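Long-range contacts in chorismate mutase and shikimate 5-dehydrogenase fusion protein (Clostridium acetobutylicum, PDB 3FBT), which probably catalyses the reversible NADPH-linked reduction of 3-dehydroshikimate to shikimate, and in its full-length form is also assigned chorismate mutase activity: residues I57-L62 with L92-E97; E78-A83 with S100-D105; K147-V152 with G164-I169; D172-L177 with K201-K206. One frame throughout, in Å; residues are numbered along the deposited sequence.

Contact 1 of 4, residues I57-L62 with L92-E97; sequences IKCGGL and LKFSRE
The ring of Phe94 has Cys59 CB over one face, 3.9 Å from the centroid and 15° off the ring normal, a CH-pi contact. Leu62 CG and Gly61 CA sit at the edge of the ring, near its plane. The contact lies where two neighbouring antiparallel strands, 61-64 and 91-94, meet in the mixed sheet of the substrate-binding domain. The sulfur of Cys59 approaches the same ring obliquely, with SG 3.6 Å from Phe94 CE2. This is a Cys sulfur-aromatic contact. Cys59 has SG anti to the backbone N (chi1 -176°), which carries the sulfur out beside the ring. SG also accepts a hydrogen bond from Gly61 N. It therefore meets an aromatic carbon and a backbone N-H at once.

Gly61 has no side chain, and its CA passes 3.7 Å from Leu92 O. At its backbone angles a CB would clash with the carbonyl O of Gly60. Leu62 and Leu92 form an antiparallel hydrogen-bonded pair, with both side chains on the same face of the sheet. Phe54 of helix 47-56 touches Cys59, Leu62 and Phe94. That helix ends in a Schellman motif with Lys58 at the C-prime position, and Cys59 follows. The two bonds of the leucine pair are unequal. Leu62 N to Leu92 O is weak, at 3.4 Å. Leu92 N to Leu62 O is 2.8 Å. Further along, a water continues the link between the strands: it donates to Gly60 O and accepts from Phe94 N, each at 2.8 Å.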
loop_
_atom_site.group_PDB
_atom_site.type_symbol
_atom_site.label_atom_id
_atom_site.label_comp_id
_atom_site.label_asym_id
_atom_site.label_seq_id
_atom_site.Cartn_x
_atom_site.Cartn_y
_atom_site.Cartn_z
ATOM N N ILE A 57 8.015 2.001 -4.462
ATOM C CA ILE A 57 7.689 1.424 -3.158
ATOM C C ILE A 57 7.640 -0.093 -3.153
ATOM O O ILE A 57 7.228 -0.673 -2.195
ATOM C CB ILE A 57 6.395 1.993 -2.639
ATOM C CG1 ILE A 57 5.188 1.458 -3.411
ATOM C CG2 ILE A 57 6.441 3.518 -2.755
ATOM C CD1 ILE A 57 3.922 2.056 -2.907
ATOM N N LYS A 58 8.103 -0.748 -4.205
ATOM C CA LYS A 58 8.157 -2.227 -4.230
ATOM C C LYS A 58 6.793 -2.902 -4.141
ATOM O O LYS A 58 6.628 -3.861 -3.408
ATOM C CB LYS A 58 9.029 -2.735 -3.073
ATOM C CG LYS A 58 10.317 -1.932 -2.983
ATOM C CD LYS A 58 11.353 -2.698 -3.780
ATOM C CE LYS A 58 11.865 -3.802 -2.892
ATOM N NZ LYS A 58 12.675 -3.180 -1.802
ATOM N N CYS A 59 5.801 -2.324 -4.787
ATOM C CA CYS A 59 4.490 -2.991 -4.946
ATOM C C CYS A 59 4.607 -4.488 -5.137
ATOM O O CYS A 59 5.387 -4.960 -5.978
ATOM C CB CYS A 59 3.833 -2.395 -6.186
ATOM S SG CYS A 59 2.219 -3.015 -6.456
ATOM N N GLY A 60 3.833 -5.280 -4.419
ATOM C CA GLY A 60 3.897 -6.746 -4.645
ATOM C C GLY A 60 3.363 -7.240 -6.024
ATOM O O GLY A 60 3.658 -8.380 -6.455
ATOM N N GLY A 61 2.494 -6.451 -6.649
ATOM C CA GLY A 61 1.793 -6.885 -7.876
ATOM C C GLY A 61 0.495 -6.152 -8.037
ATOM O O GLY A 61 -0.107 -5.800 -7.042
ATOM N N LEU A 62 0.145 -5.803 -9.281
ATOM C CA LEU A 62 -1.108 -5.054 -9.640
ATOM C C LEU A 62 -1.933 -5.748 -10.714
ATOM O O LEU A 62 -1.395 -6.237 -11.697
ATOM C CB LEU A 62 -0.809 -3.642 -10.225
ATOM C CG LEU A 62 -0.260 -2.534 -9.317
ATOM C CD1 LEU A 62 -0.068 -1.124 -10.005
ATOM C CD2 LEU A 62 -1.187 -2.404 -8.161
ATOM N N LEU A 92 0.462 -7.123 -13.663
ATOM C CA LEU A 92 1.793 -6.537 -13.710
ATOM C C LEU A 92 2.653 -7.159 -12.616
ATOM O O LEU A 92 2.217 -7.259 -11.510
ATOM C CB LEU A 92 1.763 -5.028 -13.550
ATOM C CG LEU A 92 0.716 -4.275 -14.387
ATOM C CD1 LEU A 92 0.885 -2.805 -14.081
ATOM C CD2 LEU A 92 0.982 -4.481 -15.866
ATOM N N LYS A 93 3.816 -7.649 -12.994
ATOM C CA LYS A 93 4.796 -8.217 -12.073
ATOM C C LYS A 93 5.959 -7.226 -11.943
ATOM O O LYS A 93 6.497 -6.744 -12.943
ATOM C CB LYS A 93 5.356 -9.505 -12.644
ATOM C CG LYS A 93 6.281 -10.333 -11.657
ATOM C CD LYS A 93 6.910 -11.553 -12.447
ATOM C CE LYS A 93 7.876 -12.429 -11.588
ATOM N NZ LYS A 93 7.226 -12.625 -10.235
ATOM N N PHE A 94 6.286 -6.874 -10.716
ATOM C CA PHE A 94 7.363 -5.924 -10.473
ATOM C C PHE A 94 8.608 -6.717 -10.206
ATOM O O PHE A 94 8.584 -7.684 -9.446
ATOM C CB PHE A 94 7.015 -5.064 -9.255
ATOM C CG PHE A 94 5.896 -4.103 -9.539
ATOM C CD1 PHE A 94 6.171 -2.816 -9.981
ATOM C CD2 PHE A 94 4.580 -4.519 -9.463
ATOM C CE1 PHE A 94 5.180 -1.914 -10.281
ATOM C CE2 PHE A 94 3.534 -3.626 -9.779
ATOM C CZ PHE A 94 3.801 -2.333 -10.201
ATOM N N SER A 95 9.716 -6.372 -10.826
ATOM C CA SER A 95 10.968 -6.976 -10.332
ATOM C C SER A 95 12.106 -5.981 -10.466
ATOM O O SER A 95 11.873 -4.847 -10.784
ATOM C CB SER A 95 11.248 -8.299 -11.052
ATOM O OG SER A 95 11.753 -7.998 -12.331
ATOM N N ARG A 96 13.343 -6.428 -10.217
ATOM C CA ARG A 96 14.570 -5.590 -10.461
ATOM C C ARG A 96 14.603 -4.805 -11.762
ATOM O O ARG A 96 14.742 -3.581 -11.776
ATOM C CB ARG A 96 15.819 -6.489 -10.396
ATOM N N GLU A 97 14.485 -5.482 -12.886
ATOM C CA GLU A 97 14.430 -4.738 -14.143
ATOM C C GLU A 97 13.366 -3.617 -14.180
ATOM O O GLU A 97 13.607 -2.526 -14.719
ATOM C CB GLU A 97 14.202 -5.681 -15.314
ATOM C CG GLU A 97 14.868 -7.053 -15.204
ATOM C CD GLU A 97 14.921 -7.755 -16.564
ATOM O OE1 GLU A 97 14.713 -7.053 -17.595
ATOM O OE2 GLU A 97 15.177 -8.988 -16.606
HETATM O O HOH W 1 5.124 -8.547 -8.841
#

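Contact 2 of 4, residues E78-A83 with S100-D105. With SO4 (sulfate ion), chain G.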
loop_
_atom_site.group_PDB
_atom_site.type_symbol
_atom_site.label_atom_id
_atom_site.label_comp_id
_atom_site.label_asym_id
_atom_site.label_seq_id
_atom_site.Cartn_x
_atom_site.Cartn_y
_atom_site.Cartn_z
ATOM N N GLU A 78 8.825 -5.965 -20.547
ATOM C CA GLU A 78 8.577 -7.225 -21.182
ATOM C C GLU A 78 7.094 -7.598 -20.962
ATOM O O GLU A 78 6.513 -7.143 -19.979
ATOM C CB GLU A 78 9.498 -8.223 -20.515
ATOM C CG GLU A 78 9.446 -9.591 -21.028
ATOM C CD GLU A 78 10.434 -10.479 -20.241
ATOM O OE1 GLU A 78 11.503 -10.806 -20.778
ATOM O OE2 GLU A 78 10.156 -10.832 -19.080
ATOM N N ILE A 79 6.544 -8.457 -21.842
ATOM C CA ILE A 79 5.116 -8.857 -21.888
ATOM C C ILE A 79 5.009 -10.332 -22.360
ATOM O O ILE A 79 5.674 -10.719 -23.325
ATOM C CB ILE A 79 4.324 -7.910 -22.888
ATOM C CG1 ILE A 79 4.374 -6.452 -22.408
ATOM C CG2 ILE A 79 2.845 -8.307 -23.033
ATOM C CD1 ILE A 79 3.653 -5.472 -23.350
ATOM N N SER A 80 4.257 -11.188 -21.678
ATOM C CA SER A 80 4.165 -12.573 -22.112
ATOM C C SER A 80 3.608 -12.700 -23.550
ATOM O O SER A 80 2.910 -11.783 -24.079
ATOM C CB SER A 80 3.236 -13.370 -21.209
ATOM O OG SER A 80 1.901 -12.940 -21.448
ATOM N N GLU A 81 3.882 -13.882 -24.128
ATOM C CA GLU A 81 3.516 -14.219 -25.526
ATOM C C GLU A 81 1.981 -14.145 -25.664
ATOM O O GLU A 81 1.474 -13.360 -26.465
ATOM C CB GLU A 81 4.099 -15.599 -25.972
ATOM C CG GLU A 81 3.448 -16.221 -27.285
ATOM C CD GLU A 81 4.216 -17.439 -27.932
ATOM O OE1 GLU A 81 5.282 -17.252 -28.595
ATOM O OE2 GLU A 81 3.721 -18.594 -27.829
ATOM N N LYS A 82 1.259 -14.905 -24.832
ATOM C CA LYS A 82 -0.194 -14.756 -24.680
ATOM C C LYS A 82 -0.697 -13.290 -24.618
ATOM O O LYS A 82 -1.611 -12.925 -25.347
ATOM C CB LYS A 82 -0.695 -15.531 -23.444
ATOM C CG LYS A 82 -1.980 -16.268 -23.637
ATOM C CD LYS A 82 -1.776 -17.191 -24.811
ATOM C CE LYS A 82 -0.290 -17.433 -24.902
ATOM N NZ LYS A 82 0.108 -18.188 -26.102
ATOM N N ALA A 83 -0.141 -12.447 -23.758
ATOM C CA ALA A 83 -0.679 -11.079 -23.653
ATOM C C ALA A 83 -0.423 -10.279 -24.897
ATOM O O ALA A 83 -1.238 -9.433 -25.290
ATOM C CB ALA A 83 -0.131 -10.295 -22.400
ATOM N N SER A 100 6.793 -6.136 -15.707
ATOM C CA SER A 100 6.413 -6.862 -16.902
ATOM C C SER A 100 4.928 -7.285 -16.816
ATOM O O SER A 100 4.265 -7.153 -15.750
ATOM C CB SER A 100 7.311 -8.059 -17.116
ATOM O OG SER A 100 7.193 -8.827 -15.987
ATOM N N GLY A 101 4.427 -7.774 -17.938
ATOM C CA GLY A 101 2.956 -7.842 -18.121
ATOM C C GLY A 101 2.490 -9.207 -18.539
ATOM O O GLY A 101 3.191 -9.899 -19.302
ATOM N N PHE A 102 1.320 -9.591 -18.033
ATOM C CA PHE A 102 0.677 -10.858 -18.346
ATOM C C PHE A 102 -0.779 -10.622 -18.549
ATOM O O PHE A 102 -1.289 -9.546 -18.278
ATOM C CB PHE A 102 0.859 -11.854 -17.184
ATOM C CG PHE A 102 2.337 -12.099 -16.871
ATOM C CD1 PHE A 102 2.969 -13.224 -17.332
ATOM C CD2 PHE A 102 3.098 -11.125 -16.198
ATOM C CE1 PHE A 102 4.361 -13.431 -17.068
ATOM C CE2 PHE A 102 4.472 -11.334 -15.915
ATOM C CZ PHE A 102 5.092 -12.482 -16.354
ATOM N N ASN A 103 -1.458 -11.694 -18.916
ATOM C CA ASN A 103 -2.869 -11.680 -19.065
ATOM C C ASN A 103 -3.422 -12.907 -18.451
ATOM O O ASN A 103 -3.294 -13.979 -19.015
ATOM C CB ASN A 103 -3.268 -11.645 -20.547
ATOM C CG ASN A 103 -4.750 -11.369 -20.700
ATOM O OD1 ASN A 103 -5.559 -12.120 -20.220
ATOM N ND2 ASN A 103 -5.090 -10.231 -21.252
ATOM N N THR A 104 -4.056 -12.769 -17.287
ATOM C CA THR A 104 -4.623 -13.925 -16.592
ATOM C C THR A 104 -6.159 -14.059 -16.752
ATOM O O THR A 104 -6.709 -14.970 -16.215
ATOM C CB THR A 104 -4.335 -13.819 -15.080
ATOM O OG1 THR A 104 -4.946 -12.629 -14.643
ATOM C CG2 THR A 104 -2.771 -13.731 -14.802
ATOM N N ASP A 105 -6.829 -13.182 -17.521
ATOM C CA ASP A 105 -8.201 -13.497 -18.016
ATOM C C ASP A 105 -8.216 -14.765 -18.896
ATOM O O ASP A 105 -9.132 -15.624 -18.781
ATOM C CB ASP A 105 -8.761 -12.345 -18.862
ATOM C CG ASP A 105 -9.038 -11.096 -18.014
ATOM O OD1 ASP A 105 -9.452 -11.280 -16.838
ATOM O OD2 ASP A 105 -8.780 -9.956 -18.482
HETATM S S SO4 G . -0.209 -15.370 -19.469
HETATM O O1 SO4 G . -1.126 -15.917 -20.500
HETATM O O2 SO4 G . -0.068 -13.941 -19.720
HETATM O O3 SO4 G . -0.869 -15.738 -18.207
HETATM O O4 SO4 G . 1.076 -16.079 -19.301
#
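Ser80 meets Phe102 through its CB, which lies 3.9 Å from Phe102 CD1 and oblique to the ring. One bond further out, OG does two jobs. It accepts from Ala83 N at 3.1 Å, the N-cap bond of helix 81-86. It also donates to O2 of a bound sulfate at 2.8 Å. The torsion sets this up: OG lies between the backbone N and the carbonyl carbon (chi1 71°), turned back over the first turn of the helix.

Sulfate O2 takes a second hydrogen bond, from Asn103 N, at 2.8 Å and nearly straight (169°). The oxygen is thus gripped from both segments, by a hydroxyl and by a backbone N-H. The ion probably comes from the crystallisation liquor. Ala83 CB packs on Asn103 CB and on the carbonyl carbon of Phe102. The amide of Asn103 turns to other partners: ND2 donates to Ala88 O, and OD1 accepts from Tyr106 N at the start of helix 105-115.

Before the cap the two chains run parallel. Ser80 N donates to Gly101 O at 2.9 Å, and Gly101 N donates to Glu78 O at 3.0 Å through a bent bond (135°). Gly101 has no side chain, and Ile79 CA makes a CA-H...O contact to Gly101 O. Strand 78-79, the outer strand of the mixed sheet, leads into helix 81-86. Its neighbour, strand 99-102, leads into helix 105-115. Glu81 is predicted to bind NADP(+) and Asp105 to bind shikimate. The starts of both helices lie beside the probable active-site cleft of a shikimate dehydrogenase.

Contact 3 of 4, residues K147-V152 with G164-I169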
loop_
_atom_site.group_PDB
_atom_site.type_symbol
_atom_site.label_atom_id
_atom_site.label_comp_id
_atom_site.label_asym_id
_atom_site.label_seq_id
_atom_site.Cartn_x
_atom_site.Cartn_y
_atom_site.Cartn_z
ATOM N N LYS A 147 -14.189 -25.345 -34.095
ATOM C CA LYS A 147 -14.486 -25.623 -35.523
ATOM C C LYS A 147 -14.582 -24.272 -36.222
ATOM O O LYS A 147 -13.845 -23.966 -37.213
ATOM C CB LYS A 147 -15.835 -26.326 -35.655
ATOM N N ASP A 148 -15.438 -23.440 -35.630
ATOM C CA ASP A 148 -15.592 -22.084 -36.053
ATOM C C ASP A 148 -15.953 -21.149 -34.902
ATOM O O ASP A 148 -16.587 -21.574 -33.923
ATOM C CB ASP A 148 -16.722 -22.040 -37.026
ATOM C CG ASP A 148 -16.451 -21.127 -38.129
ATOM O OD1 ASP A 148 -17.262 -21.166 -39.083
ATOM O OD2 ASP A 148 -15.409 -20.418 -38.070
ATOM N N ILE A 149 -15.599 -19.872 -35.075
ATOM C CA ILE A 149 -15.753 -18.842 -34.042
ATOM C C ILE A 149 -16.556 -17.674 -34.609
ATOM O O ILE A 149 -16.133 -17.042 -35.532
ATOM C CB ILE A 149 -14.391 -18.337 -33.560
ATOM C CG1 ILE A 149 -13.689 -19.441 -32.760
ATOM C CG2 ILE A 149 -14.570 -17.111 -32.646
ATOM C CD1 ILE A 149 -12.135 -19.320 -32.739
ATOM N N TYR A 150 -17.729 -17.422 -34.079
ATOM C CA TYR A 150 -18.427 -16.260 -34.472
ATOM C C TYR A 150 -18.267 -15.203 -33.386
ATOM O O TYR A 150 -18.323 -15.532 -32.232
ATOM C CB TYR A 150 -19.920 -16.576 -34.688
ATOM C CG TYR A 150 -20.107 -17.408 -35.943
ATOM C CD1 TYR A 150 -20.361 -16.798 -37.176
ATOM C CD2 TYR A 150 -19.990 -18.803 -35.899
ATOM C CE1 TYR A 150 -20.515 -17.575 -38.348
ATOM C CE2 TYR A 150 -20.132 -19.593 -37.046
ATOM C CZ TYR A 150 -20.404 -18.984 -38.261
ATOM O OH TYR A 150 -20.534 -19.774 -39.381
ATOM N N VAL A 151 -18.164 -13.944 -33.798
ATOM C CA VAL A 151 -18.223 -12.819 -32.888
ATOM C C VAL A 151 -19.435 -12.027 -33.229
ATOM O O VAL A 151 -19.595 -11.620 -34.368
ATOM C CB VAL A 151 -16.987 -11.946 -33.089
ATOM C CG1 VAL A 151 -17.054 -10.678 -32.233
ATOM C CG2 VAL A 151 -15.677 -12.805 -32.812
ATOM N N VAL A 152 -20.324 -11.823 -32.269
ATOM C CA VAL A 152 -21.570 -11.179 -32.582
ATOM C C VAL A 152 -21.622 -9.800 -31.934
ATOM O O VAL A 152 -21.429 -9.683 -30.749
ATOM C CB VAL A 152 -22.780 -11.964 -32.051
ATOM C CG1 VAL A 152 -24.075 -11.411 -32.674
ATOM C CG2 VAL A 152 -22.602 -13.513 -32.285
ATOM N N GLY A 164 -10.588 -9.171 -37.926
ATOM C CA GLY A 164 -10.711 -9.545 -39.329
ATOM C C GLY A 164 -10.698 -11.026 -39.614
ATOM O O GLY A 164 -11.288 -11.473 -40.594
ATOM N N GLU A 165 -10.025 -11.790 -38.760
ATOM C CA GLU A 165 -9.850 -13.223 -38.970
ATOM C C GLU A 165 -10.960 -14.055 -38.332
ATOM O O GLU A 165 -10.923 -15.288 -38.351
ATOM C CB GLU A 165 -8.520 -13.656 -38.371
ATOM C CG GLU A 165 -8.258 -13.019 -37.036
ATOM C CD GLU A 165 -7.085 -13.672 -36.327
ATOM O OE1 GLU A 165 -7.057 -14.941 -36.224
ATOM O OE2 GLU A 165 -6.197 -12.913 -35.863
ATOM N N PHE A 166 -11.951 -13.395 -37.743
ATOM C CA PHE A 166 -13.083 -14.137 -37.253
ATOM C C PHE A 166 -14.297 -13.800 -38.091
ATOM O O PHE A 166 -14.342 -12.752 -38.689
ATOM C CB PHE A 166 -13.312 -13.799 -35.784
ATOM C CG PHE A 166 -12.162 -14.210 -34.883
ATOM C CD1 PHE A 166 -11.839 -15.566 -34.693
ATOM C CD2 PHE A 166 -11.415 -13.258 -34.209
ATOM C CE1 PHE A 166 -10.769 -15.948 -33.862
ATOM C CE2 PHE A 166 -10.342 -13.653 -33.354
ATOM C CZ PHE A 166 -10.032 -14.968 -33.197
ATOM N N LYS A 167 -15.284 -14.683 -38.126
ATOM C CA LYS A 167 -16.593 -14.381 -38.705
ATOM C C LYS A 167 -17.388 -13.489 -37.784
ATOM O O LYS A 167 -17.922 -13.978 -36.755
ATOM C CB LYS A 167 -17.392 -15.673 -38.906
ATOM C CG LYS A 167 -16.780 -16.620 -39.958
ATOM C CD LYS A 167 -17.464 -18.026 -39.891
ATOM C CE LYS A 167 -17.412 -18.790 -41.235
ATOM N NZ LYS A 167 -16.102 -19.490 -41.366
ATOM N N VAL A 168 -17.487 -12.201 -38.140
ATOM C CA VAL A 168 -18.292 -11.206 -37.398
ATOM C C VAL A 168 -19.740 -11.046 -37.933
ATOM O O VAL A 168 -19.968 -10.912 -39.152
ATOM C CB VAL A 168 -17.576 -9.791 -37.417
ATOM C CG1 VAL A 168 -18.470 -8.711 -36.827
ATOM C CG2 VAL A 168 -16.285 -9.867 -36.662
ATOM N N ILE A 169 -20.721 -11.019 -37.054
ATOM C CA ILE A 169 -22.083 -11.026 -37.539
ATOM C C ILE A 169 -22.944 -10.163 -36.645
ATOM O O ILE A 169 -22.531 -9.824 -35.506
ATOM C CB ILE A 169 -22.645 -12.499 -37.681
ATOM C CG1 ILE A 169 -22.809 -13.161 -36.330
ATOM C CG2 ILE A 169 -21.725 -13.286 -38.629
ATOM C CD1 ILE A 169 -23.471 -14.639 -36.382
#
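Tyr150 and Lys167 both hold CG anti to the carbonyl carbon (chi1 -71° and -66°). They are a parallel pair on one face of the sheet, and these torsions lay the two side chains against each other. They belong to a beta-alpha-beta unit of the Rossmann-type domain: strand 148-153, helix 156-162, strand 167-170. The aliphatic chain of Lys167 crosses the tyrosine ring obliquely, with CD 3.4 Å from Tyr150 CE1. A bend at the last torsion (chi4 83°) brings NZ to the carboxylate of Asp148. The salt bridge is 3.1 Å from NZ to OD1, and its hydrogen bonds are weak. The Asp148 and Lys167 side chains cross at about a right angle. Asp148 OD2 also takes a weak bond from Ile149 N, which ties the carboxylate to its own strand.

Ile169 lies on the same face as Tyr150 and Lys167. Its CD1 touches Tyr150 CD1 at 3.9 Å, and its CG1 packs on Val152 CG2. The other side of the strands is apolar. Phe166 packs there with CD1 3.7 Å from Ile149 CG2, and its CB meets Val151 CG2. Leu138 and Leu141 of helix 134-143 cover Ile149, while Thr159 of helix 156-162 touches both Val151 and Val168. Strand 148-153 also bonds to strand 124-128, which leaves 167-170 as an outermost strand of the parallel sheet within the chain. Val151 lies close to Ser130, a predicted NADP(+) contact. Its backbone holds the strands in step through both polar atoms: N donates to Lys167 O, and O accepts from Ile169 N, each at 3.0 Å.

Contact 4 of 4, residues D172-L177 with K201-K206; sequences DELSNL and KEVVAK
Leu174 to Leu177 form a type I beta turn, and this turn faces helix 201-204 and the residues that follow it. Leu174 and Val203 form the apolar part of the contact. Leu174 CD2 lies 3.9 Å from Val203 CG1, and Leu174 CG is next nearest to the same methyl. Val203 CG2 lies 4.2 Å from Ser175 CA.

The polar part is carried by Lys206. Its chain is extended beyond CG, which lets it reach across to the turn. CD passes 3.4 Å from Leu177 O, and NZ donates to Ser175 O at 2.7 Å. The ammonium group stands above the carbonyl plane, 45° out of it. The hydroxyl of Ser175 donates to Asp172 O, three residues back, at 3.0 Å.

Val126 and Leu128 of strand 124-128 touch Leu174, so the leucine lies between the parallel sheet and helix 201-204. The next residue after Val203, Val204, packs on Tyr225 and Ala226 of helix 221-228. This is structural packing between two short helical connections on one flank of the Rossmann-type NADP(+)-binding domain.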
loop_
_atom_site.group_PDB
_atom_site.type_symbol
_atom_site.label_atom_id
_atom_site.label_comp_id
_atom_site.label_asym_id
_atom_site.label_seq_id
_atom_site.Cartn_x
_atom_site.Cartn_y
_atom_site.Cartn_z
ATOM N N ASP A 172 -29.037 -10.015 -35.646
ATOM C CA ASP A 172 -29.995 -10.556 -36.593
ATOM C C ASP A 172 -29.515 -11.809 -37.265
ATOM O O ASP A 172 -30.253 -12.744 -37.369
ATOM C CB ASP A 172 -30.300 -9.554 -37.694
ATOM C CG ASP A 172 -30.954 -8.361 -37.180
ATOM O OD1 ASP A 172 -31.884 -8.477 -36.334
ATOM O OD2 ASP A 172 -30.499 -7.268 -37.604
ATOM N N GLU A 173 -28.297 -11.799 -37.775
ATOM C CA GLU A 173 -27.738 -12.974 -38.424
ATOM C C GLU A 173 -27.603 -14.165 -37.464
ATOM O O GLU A 173 -27.569 -15.332 -37.895
ATOM C CB GLU A 173 -26.369 -12.622 -38.991
ATOM C CG GLU A 173 -26.355 -11.450 -39.996
ATOM C CD GLU A 173 -24.930 -11.125 -40.416
ATOM O OE1 GLU A 173 -24.235 -10.391 -39.673
ATOM O OE2 GLU A 173 -24.465 -11.669 -41.449
ATOM N N LEU A 174 -27.523 -13.878 -36.174
ATOM C CA LEU A 174 -27.196 -14.928 -35.218
ATOM C C LEU A 174 -28.442 -15.764 -35.104
ATOM O O LEU A 174 -28.373 -16.971 -34.897
ATOM C CB LEU A 174 -26.904 -14.338 -33.831
ATOM C CG LEU A 174 -26.824 -15.342 -32.663
ATOM C CD1 LEU A 174 -25.628 -16.304 -32.856
ATOM C CD2 LEU A 174 -26.671 -14.635 -31.369
ATOM N N SER A 175 -29.596 -15.106 -35.197
ATOM C CA SER A 175 -30.851 -15.820 -35.035
ATOM C C SER A 175 -31.089 -16.922 -36.092
ATOM O O SER A 175 -31.924 -17.801 -35.883
ATOM C CB SER A 175 -32.032 -14.851 -34.882
ATOM O OG SER A 175 -32.471 -14.422 -36.139
ATOM N N ASN A 176 -30.328 -16.895 -37.187
ATOM C CA ASN A 176 -30.286 -17.994 -38.145
ATOM C C ASN A 176 -29.141 -19.010 -37.919
ATOM O O ASN A 176 -28.947 -19.903 -38.736
ATOM C CB ASN A 176 -30.113 -17.456 -39.576
ATOM C CG ASN A 176 -31.158 -16.431 -39.953
ATOM O OD1 ASN A 176 -32.340 -16.636 -39.727
ATOM N ND2 ASN A 176 -30.721 -15.304 -40.514
ATOM N N LEU A 177 -28.363 -18.877 -36.841
ATOM C CA LEU A 177 -27.208 -19.763 -36.694
ATOM C C LEU A 177 -27.406 -20.862 -35.622
ATOM O O LEU A 177 -27.981 -20.620 -34.570
ATOM C CB LEU A 177 -25.937 -18.983 -36.443
ATOM C CG LEU A 177 -24.793 -19.884 -36.929
ATOM C CD1 LEU A 177 -24.193 -19.349 -38.238
ATOM C CD2 LEU A 177 -23.728 -20.112 -35.844
ATOM N N LYS A 201 -34.206 -16.531 -25.728
ATOM C CA LYS A 201 -34.092 -17.949 -25.282
ATOM C C LYS A 201 -34.098 -18.936 -26.417
ATOM O O LYS A 201 -33.451 -19.999 -26.396
ATOM C CB LYS A 201 -35.256 -18.318 -24.379
ATOM C CG LYS A 201 -35.240 -19.796 -24.053
ATOM C CD LYS A 201 -36.225 -20.137 -22.974
ATOM C CE LYS A 201 -36.374 -21.654 -22.890
ATOM N NZ LYS A 201 -37.269 -22.231 -23.975
ATOM N N GLU A 202 -34.858 -18.587 -27.436
ATOM C CA GLU A 202 -34.846 -19.347 -28.693
ATOM C C GLU A 202 -33.463 -19.374 -29.291
ATOM O O GLU A 202 -33.104 -20.287 -30.068
ATOM C CB GLU A 202 -35.807 -18.639 -29.649
ATOM C CG GLU A 202 -35.941 -17.197 -29.209
ATOM C CD GLU A 202 -36.721 -16.383 -30.150
ATOM O OE1 GLU A 202 -37.611 -16.973 -30.807
ATOM O OE2 GLU A 202 -36.449 -15.154 -30.240
ATOM N N VAL A 203 -32.657 -18.341 -29.017
ATOM C CA VAL A 203 -31.276 -18.422 -29.521
ATOM C C VAL A 203 -30.459 -19.308 -28.621
ATOM O O VAL A 203 -29.710 -20.205 -29.072
ATOM C CB VAL A 203 -30.599 -17.058 -29.741
ATOM C CG1 VAL A 203 -29.185 -17.294 -30.143
ATOM C CG2 VAL A 203 -31.373 -16.229 -30.844
ATOM N N VAL A 204 -30.610 -19.075 -27.339
ATOM C CA VAL A 204 -29.890 -19.861 -26.390
ATOM C C VAL A 204 -30.154 -21.318 -26.713
ATOM O O VAL A 204 -29.245 -22.133 -26.675
ATOM C CB VAL A 204 -30.371 -19.569 -24.977
ATOM C CG1 VAL A 204 -29.566 -20.367 -23.929
ATOM C CG2 VAL A 204 -30.355 -18.077 -24.703
ATOM N N ALA A 205 -31.398 -21.623 -27.098
ATOM C CA ALA A 205 -31.862 -23.032 -27.203
ATOM C C ALA A 205 -31.217 -23.806 -28.292
ATOM O O ALA A 205 -31.376 -25.012 -28.372
ATOM C CB ALA A 205 -33.387 -23.107 -27.352
ATOM N N LYS A 206 -30.458 -23.142 -29.133
ATOM C CA LYS A 206 -29.839 -23.840 -30.221
ATOM C C LYS A 206 -28.444 -24.210 -29.908
ATOM O O LYS A 206 -27.720 -24.590 -30.801
ATOM C CB LYS A 206 -29.821 -23.009 -31.508
ATOM C CG LYS A 206 -31.121 -22.325 -31.800
ATOM C CD LYS A 206 -30.937 -21.661 -33.160
ATOM C CE LYS A 206 -31.904 -20.485 -33.417
ATOM N NZ LYS A 206 -31.848 -20.293 -34.875
#

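How the contacts relate
Contacts 1 and 2 lie in the mixed sheet of the substrate-binding domain, on its neighbouring strands 91-94 and 99-102. They touch through a probable hydrogen bond from Lys93 N to Ser100 O. Contact 1 is buried, with an aromatic and a sulfur at its heart. Contact 2 is partly buried and more polar: a short parallel pairing runs into a helix cap, where a sulfate is bound. Contacts 3 and 4 belong to the NADP(+)-binding domain and are partly buried. They pack together through Tyr150 on Leu177 and Ile169 on Leu174. Contact 3 is regular parallel pairing; contact 4 joins helical connections beside the same sheet. Centres of contacts 1 and 4 are about 46 Å apart.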